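Local coordinates for protein Can2 (Sulfobacillus thermosulfidooxidans, PDB 7BDV) that binds cyclic tetra-adenylate and acts as a dual-specificity nuclease that potentiates type III CRISPR defence, at residues A[278-283]-A[287-292]; A[310-315]-A[326-331]. All blocks are in the same frame, centred on the assembly; numbering follows the deposited sequence.

Contact 1 of 2, residues A[278-283]-A[287-292]; sequences DVVFLY and LHVIEC
Asp-278 reaches across to the end of the opposite strand, where its OD2 accepts the backbone N-H of Cys-292 through the anti lone pair, 2.6 Å from N. The same oxygen also takes the amide of Lys-293 and approaches OE1 of Glu-291 (3.2 Å), two acidic oxygens without a hydrogen bond. This Asp and Glu-Cys-Lys pattern matches the PD-(D/E)XK nuclease motif and is consistent with an active-site acidic pair. Val-279 forms an antiparallel hydrogen-bonded pair with Ile-290, its O 2.9 Å from Ile-290 N, while CG2 meets SG of Cys-292. Val-280, on the other sheet face, lies opposite Val-289, CG1 to CG2 4.3 Å. Phe-281 pairs with His-288; its CG stands between backbone N and carbonyl carbon (chi1 55°), laying one ring face against His-288 CB, 3.6 Å from the centroid, with Ile-290 CD1 at the edge. Imidazole and phenyl planes are 17° apart, yet displaced so that little of one ring lies over the other. Leu-282 CD2 meets Leu-287 CD1 at 4.0 Å, and Tyr-283 CB touches CE1 of His-288, whose ND1 bonds to Lys-286 O. The hairpin lies between strands 262-269 and 325-329, with helices 231-254 and 356-365 packed against the Phe-281 face.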
loop_
_atom_site.group_PDB
_atom_site.type_symbol
_atom_site.label_atom_id
_atom_site.label_comp_id
_atom_site.label_asym_id
_atom_site.label_seq_id
_atom_site.Cartn_x
_atom_site.Cartn_y
_atom_site.Cartn_z
ATOM N N ASP A 278 12.578 11.558 4.640
ATOM C CA ASP A 278 13.354 12.188 5.733
ATOM C C ASP A 278 14.658 11.408 5.949
ATOM O O ASP A 278 15.726 12.039 5.937
ATOM C CB ASP A 278 12.541 12.303 7.023
ATOM C CG ASP A 278 11.239 13.087 6.906
ATOM O OD1 ASP A 278 11.114 13.903 5.956
ATOM O OD2 ASP A 278 10.334 12.841 7.740
ATOM N N VAL A 279 14.578 10.110 6.232
ATOM C CA VAL A 279 15.766 9.242 6.497
ATOM C C VAL A 279 15.512 7.884 5.854
ATOM O O VAL A 279 14.404 7.345 6.056
ATOM C CB VAL A 279 16.043 9.067 8.006
ATOM C CG1 VAL A 279 17.326 8.306 8.251
ATOM C CG2 VAL A 279 16.072 10.389 8.738
ATOM N N VAL A 280 16.487 7.360 5.110
ATOM C CA VAL A 280 16.399 6.020 4.456
ATOM C C VAL A 280 17.719 5.290 4.697
ATOM O O VAL A 280 18.762 5.950 4.823
ATOM C CB VAL A 280 16.040 6.121 2.961
ATOM C CG1 VAL A 280 14.880 7.088 2.723
ATOM C CG2 VAL A 280 17.224 6.480 2.101
ATOM N N PHE A 281 17.652 3.978 4.858
ATOM C CA PHE A 281 18.826 3.074 4.878
ATOM C C PHE A 281 18.361 1.702 4.426
ATOM O O PHE A 281 17.103 1.428 4.397
ATOM C CB PHE A 281 19.501 3.012 6.251
ATOM C CG PHE A 281 18.611 2.630 7.409
ATOM C CD1 PHE A 281 17.794 3.571 8.020
ATOM C CD2 PHE A 281 18.576 1.335 7.873
ATOM C CE1 PHE A 281 16.965 3.208 9.071
ATOM C CE2 PHE A 281 17.760 0.976 8.940
ATOM C CZ PHE A 281 16.961 1.917 9.538
ATOM N N LEU A 282 19.347 0.866 4.126
ATOM C CA LEU A 282 19.174 -0.578 3.874
ATOM C C LEU A 282 19.668 -1.317 5.105
ATOM O O LEU A 282 20.728 -0.974 5.667
ATOM C CB LEU A 282 19.977 -1.008 2.643
ATOM C CG LEU A 282 19.329 -0.778 1.296
ATOM C CD1 LEU A 282 20.281 -1.204 0.189
ATOM C CD2 LEU A 282 18.029 -1.534 1.167
ATOM N N TYR A 283 18.957 -2.358 5.471
ATOM C CA TYR A 283 19.366 -3.304 6.532
ATOM C C TYR A 283 18.777 -4.651 6.183
ATOM O O TYR A 283 17.559 -4.702 6.041
ATOM C CB TYR A 283 18.877 -2.836 7.902
ATOM C CG TYR A 283 19.403 -3.666 9.035
ATOM C CD1 TYR A 283 20.723 -3.559 9.381
ATOM C CD2 TYR A 283 18.607 -4.556 9.751
ATOM C CE1 TYR A 283 21.266 -4.313 10.405
ATOM C CE2 TYR A 283 19.129 -5.315 10.784
ATOM C CZ TYR A 283 20.468 -5.195 11.107
ATOM O OH TYR A 283 21.035 -5.934 12.096
ATOM N N LEU A 287 14.606 -1.913 2.417
ATOM C CA LEU A 287 14.652 -0.445 2.534
ATOM C C LEU A 287 13.819 -0.024 3.743
ATOM O O LEU A 287 12.678 -0.480 3.878
ATOM C CB LEU A 287 14.195 0.213 1.246
ATOM C CG LEU A 287 14.494 1.696 1.163
ATOM C CD1 LEU A 287 15.989 1.937 1.067
ATOM C CD2 LEU A 287 13.793 2.302 -0.029
ATOM N N HIS A 288 14.426 0.785 4.595
ATOM C CA HIS A 288 13.839 1.356 5.828
ATOM C C HIS A 288 13.654 2.849 5.585
ATOM O O HIS A 288 14.631 3.519 5.215
ATOM C CB HIS A 288 14.748 1.059 7.012
ATOM C CG HIS A 288 14.819 -0.356 7.454
ATOM N ND1 HIS A 288 15.401 -1.340 6.684
ATOM C CD2 HIS A 288 14.454 -0.952 8.616
ATOM C CE1 HIS A 288 15.346 -2.490 7.331
ATOM N NE2 HIS A 288 14.762 -2.279 8.526
ATOM N N VAL A 289 12.431 3.346 5.769
ATOM C CA VAL A 289 12.067 4.776 5.621
ATOM C C VAL A 289 11.559 5.279 6.979
ATOM O O VAL A 289 10.622 4.653 7.541
ATOM C CB VAL A 289 11.038 4.932 4.488
ATOM C CG1 VAL A 289 10.598 6.371 4.283
ATOM C CG2 VAL A 289 11.563 4.327 3.181
ATOM N N ILE A 290 12.150 6.349 7.503
ATOM C CA ILE A 290 11.642 7.075 8.712
ATOM C C ILE A 290 11.060 8.422 8.266
ATOM O O ILE A 290 11.746 9.148 7.517
ATOM C CB ILE A 290 12.741 7.259 9.764
ATOM C CG1 ILE A 290 13.391 5.931 10.129
ATOM C CG2 ILE A 290 12.205 7.985 10.996
ATOM C CD1 ILE A 290 14.676 6.076 10.854
ATOM N N GLU A 291 9.804 8.682 8.633
ATOM C CA GLU A 291 9.166 10.024 8.640
ATOM C C GLU A 291 9.361 10.648 10.031
ATOM O O GLU A 291 8.862 10.082 11.034
ATOM C CB GLU A 291 7.686 9.872 8.268
ATOM C CG GLU A 291 6.934 11.182 8.141
ATOM C CD GLU A 291 7.230 11.988 6.884
ATOM O OE1 GLU A 291 7.986 11.492 5.998
ATOM O OE2 GLU A 291 6.671 13.103 6.775
ATOM N N CYS A 292 10.139 11.735 10.122
ATOM C CA CYS A 292 10.426 12.444 11.409
ATOM C C CYS A 292 10.308 13.968 11.272
ATOM O O CYS A 292 10.561 14.649 12.279
ATOM C CB CYS A 292 11.791 12.043 11.950
ATOM S SG CYS A 292 13.062 12.028 10.663
#

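Contact 2 of 2, residues A[310-315]-A[326-331]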
loop_
_atom_site.group_PDB
_atom_site.type_symbol
_atom_site.label_atom_id
_atom_site.label_comp_id
_atom_site.label_asym_id
_atom_site.label_seq_id
_atom_site.Cartn_x
_atom_site.Cartn_y
_atom_site.Cartn_z
ATOM N N TYR A 310 -1.114 8.404 5.872
ATOM C CA TYR A 310 -1.607 7.986 4.536
ATOM C C TYR A 310 -0.483 8.165 3.510
ATOM O O TYR A 310 -0.317 7.319 2.644
ATOM C CB TYR A 310 -2.800 8.812 4.074
ATOM C CG TYR A 310 -4.092 8.598 4.818
ATOM C CD1 TYR A 310 -4.565 7.334 5.109
ATOM C CD2 TYR A 310 -4.872 9.680 5.179
ATOM C CE1 TYR A 310 -5.780 7.149 5.744
ATOM C CE2 TYR A 310 -6.088 9.511 5.821
ATOM C CZ TYR A 310 -6.527 8.242 6.138
ATOM O OH TYR A 310 -7.708 8.062 6.796
ATOM N N LYS A 311 0.250 9.261 3.596
ATOM C CA LYS A 311 1.380 9.537 2.672
ATOM C C LYS A 311 2.456 8.465 2.891
ATOM O O LYS A 311 2.852 7.836 1.889
ATOM C CB LYS A 311 1.889 10.967 2.880
ATOM C CG LYS A 311 3.017 11.379 1.941
ATOM C CD LYS A 311 3.959 12.412 2.514
ATOM C CE LYS A 311 4.644 13.215 1.429
ATOM N NZ LYS A 311 3.781 14.315 0.941
ATOM N N ILE A 312 2.865 8.214 4.143
ATOM C CA ILE A 312 3.884 7.170 4.494
ATOM C C ILE A 312 3.446 5.836 3.876
ATOM O O ILE A 312 4.273 5.159 3.186
ATOM C CB ILE A 312 4.060 7.029 6.026
ATOM C CG1 ILE A 312 4.721 8.228 6.701
ATOM C CG2 ILE A 312 4.819 5.769 6.359
ATOM C CD1 ILE A 312 4.687 8.150 8.240
ATOM N N ASP A 313 2.191 5.444 4.128
ATOM C CA ASP A 313 1.653 4.162 3.636
ATOM C C ASP A 313 1.744 4.122 2.101
ATOM O O ASP A 313 2.256 3.133 1.582
ATOM C CB ASP A 313 0.219 3.950 4.116
ATOM C CG ASP A 313 -0.295 2.551 3.832
ATOM O OD1 ASP A 313 0.516 1.621 3.902
ATOM O OD2 ASP A 313 -1.499 2.401 3.537
ATOM N N SER A 314 1.257 5.151 1.407
ATOM C CA SER A 314 1.182 5.230 -0.077
ATOM C C SER A 314 2.601 5.188 -0.671
ATOM O O SER A 314 2.886 4.302 -1.490
ATOM C CB SER A 314 0.426 6.463 -0.498
ATOM O OG SER A 314 0.482 6.657 -1.917
ATOM N N VAL A 315 3.473 6.093 -0.250
ATOM C CA VAL A 315 4.816 6.277 -0.873
ATOM C C VAL A 315 5.698 5.049 -0.606
ATOM O O VAL A 315 6.312 4.550 -1.568
ATOM C CB VAL A 315 5.474 7.584 -0.397
ATOM C CG1 VAL A 315 6.896 7.720 -0.927
ATOM C CG2 VAL A 315 4.622 8.777 -0.812
ATOM N N SER A 326 8.588 0.982 7.184
ATOM C CA SER A 326 8.307 2.419 7.408
ATOM C C SER A 326 8.129 2.660 8.900
ATOM O O SER A 326 7.584 1.828 9.622
ATOM C CB SER A 326 7.125 2.856 6.601
ATOM O OG SER A 326 5.979 2.092 6.956
HETATM N N MSE A 327 8.645 3.787 9.382
HETATM C CA MSE A 327 8.464 4.180 10.772
HETATM C C MSE A 327 8.048 5.639 10.819
HETATM O O MSE A 327 8.509 6.442 10.007
HETATM C CB MSE A 327 9.750 4.015 11.579
HETATM C CG MSE A 327 9.691 4.730 12.923
HETATM SE SE MSE A 327 11.240 4.339 13.991
HETATM C CE MSE A 327 10.719 2.772 15.074
ATOM N N PHE A 328 7.176 5.956 11.778
ATOM C CA PHE A 328 6.787 7.329 12.037
ATOM C C PHE A 328 7.302 7.703 13.420
ATOM O O PHE A 328 6.862 7.120 14.431
ATOM C CB PHE A 328 5.274 7.483 11.858
ATOM C CG PHE A 328 4.729 8.862 12.123
ATOM C CD1 PHE A 328 5.496 9.993 11.892
ATOM C CD2 PHE A 328 3.425 9.041 12.564
ATOM C CE1 PHE A 328 4.989 11.259 12.117
ATOM C CE2 PHE A 328 2.914 10.317 12.778
ATOM C CZ PHE A 328 3.697 11.417 12.556
ATOM N N ALA A 329 8.263 8.615 13.467
ATOM C CA ALA A 329 8.936 9.090 14.698
ATOM C C ALA A 329 8.516 10.531 14.964
ATOM O O ALA A 329 8.528 11.338 14.010
ATOM C CB ALA A 329 10.446 8.961 14.548
ATOM N N SER A 330 8.152 10.834 16.207
ATOM C CA SER A 330 7.626 12.146 16.673
ATOM C C SER A 330 8.179 12.462 18.068
ATOM O O SER A 330 8.343 11.520 18.882
ATOM C CB SER A 330 6.119 12.106 16.687
ATOM O OG SER A 330 5.565 13.342 17.046
ATOM N N TYR A 331 8.447 13.732 18.375
ATOM C CA TYR A 331 8.759 14.198 19.750
ATOM C C TYR A 331 7.453 14.541 20.472
ATOM O O TYR A 331 7.503 14.603 21.706
ATOM C CB TYR A 331 9.761 15.367 19.768
ATOM C CG TYR A 331 9.258 16.684 19.225
ATOM C CD1 TYR A 331 8.588 17.582 20.044
ATOM C CD2 TYR A 331 9.474 17.051 17.902
ATOM C CE1 TYR A 331 8.087 18.767 19.557
ATOM C CE2 TYR A 331 8.995 18.245 17.399
ATOM C CZ TYR A 331 8.298 19.103 18.226
ATOM O OH TYR A 331 7.811 20.286 17.752
#
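Ile-312 comes nearest to the strand at Ser-326, their CA atoms 7.1 Å apart, a spacing at which helix 310-315 meets strand 326-329 through side chains alone. The backbone of the helix is bonded to itself, as from Ser-314 N to Tyr-310 O, and that of the strand to its sheet neighbours, as from Phe-328 to Tyr-348 and Ser-350. Ile-312 carries the whole contact from the helix side, and its two branches part over two alternate residues of the strand. CG2 rests on Ser-326, 3.7 Å from CB and slightly farther from OG. The other branch, extended through CG1 (chi2 171°), sends CD1 alongside the root of Phe-328, 3.7 Å from CB and 3.9 Å from CG. CD1 approaches the phenyl ring obliquely, and the two side chains cross at about a right angle. Phe-328 has its CG opposite the backbone N (chi1 179°), and its ring runs on to Pro-305 and Leu-334. Between the two strand residues, Met-327, a selenomethionine, turns to the other sheet face and packs on helix 356-365. Ile-347 of the adjacent strand completes the apolar patch under Ile-312. Asp-313, directed away from the strand, forms a salt bridge with Arg-318 of the second subunit. In segment 310-315 the strand is thus met through Ile-312 alone, by dispersion and burial, while the neighbouring Asp-313 and Ser-314 make polar bonds with the second subunit.

In the fold
The two contacts follow one another in sequence, with centres 10 Å apart. Strand 286-291 closes the hairpin of contact 1 and begins the beta-alpha-beta unit whose helix 306-320 and strand 325-329 meet in contact 2. The parallel strands are joined by probable hydrogen bonds, from Met-327 N to Val-289 O at 2.8 Å and from Ala-329 N to Glu-291 O at 2.9 Å. Glu-291 links the contacts directly: its CB lies 3.5 Å from Ile-312 CD1, so the helix packs beside the strand that carries probable nuclease residues. The nearest atoms of contacts 1 and 2 are about 8 and 13 Å from the bound cyclic tetra-adenylate.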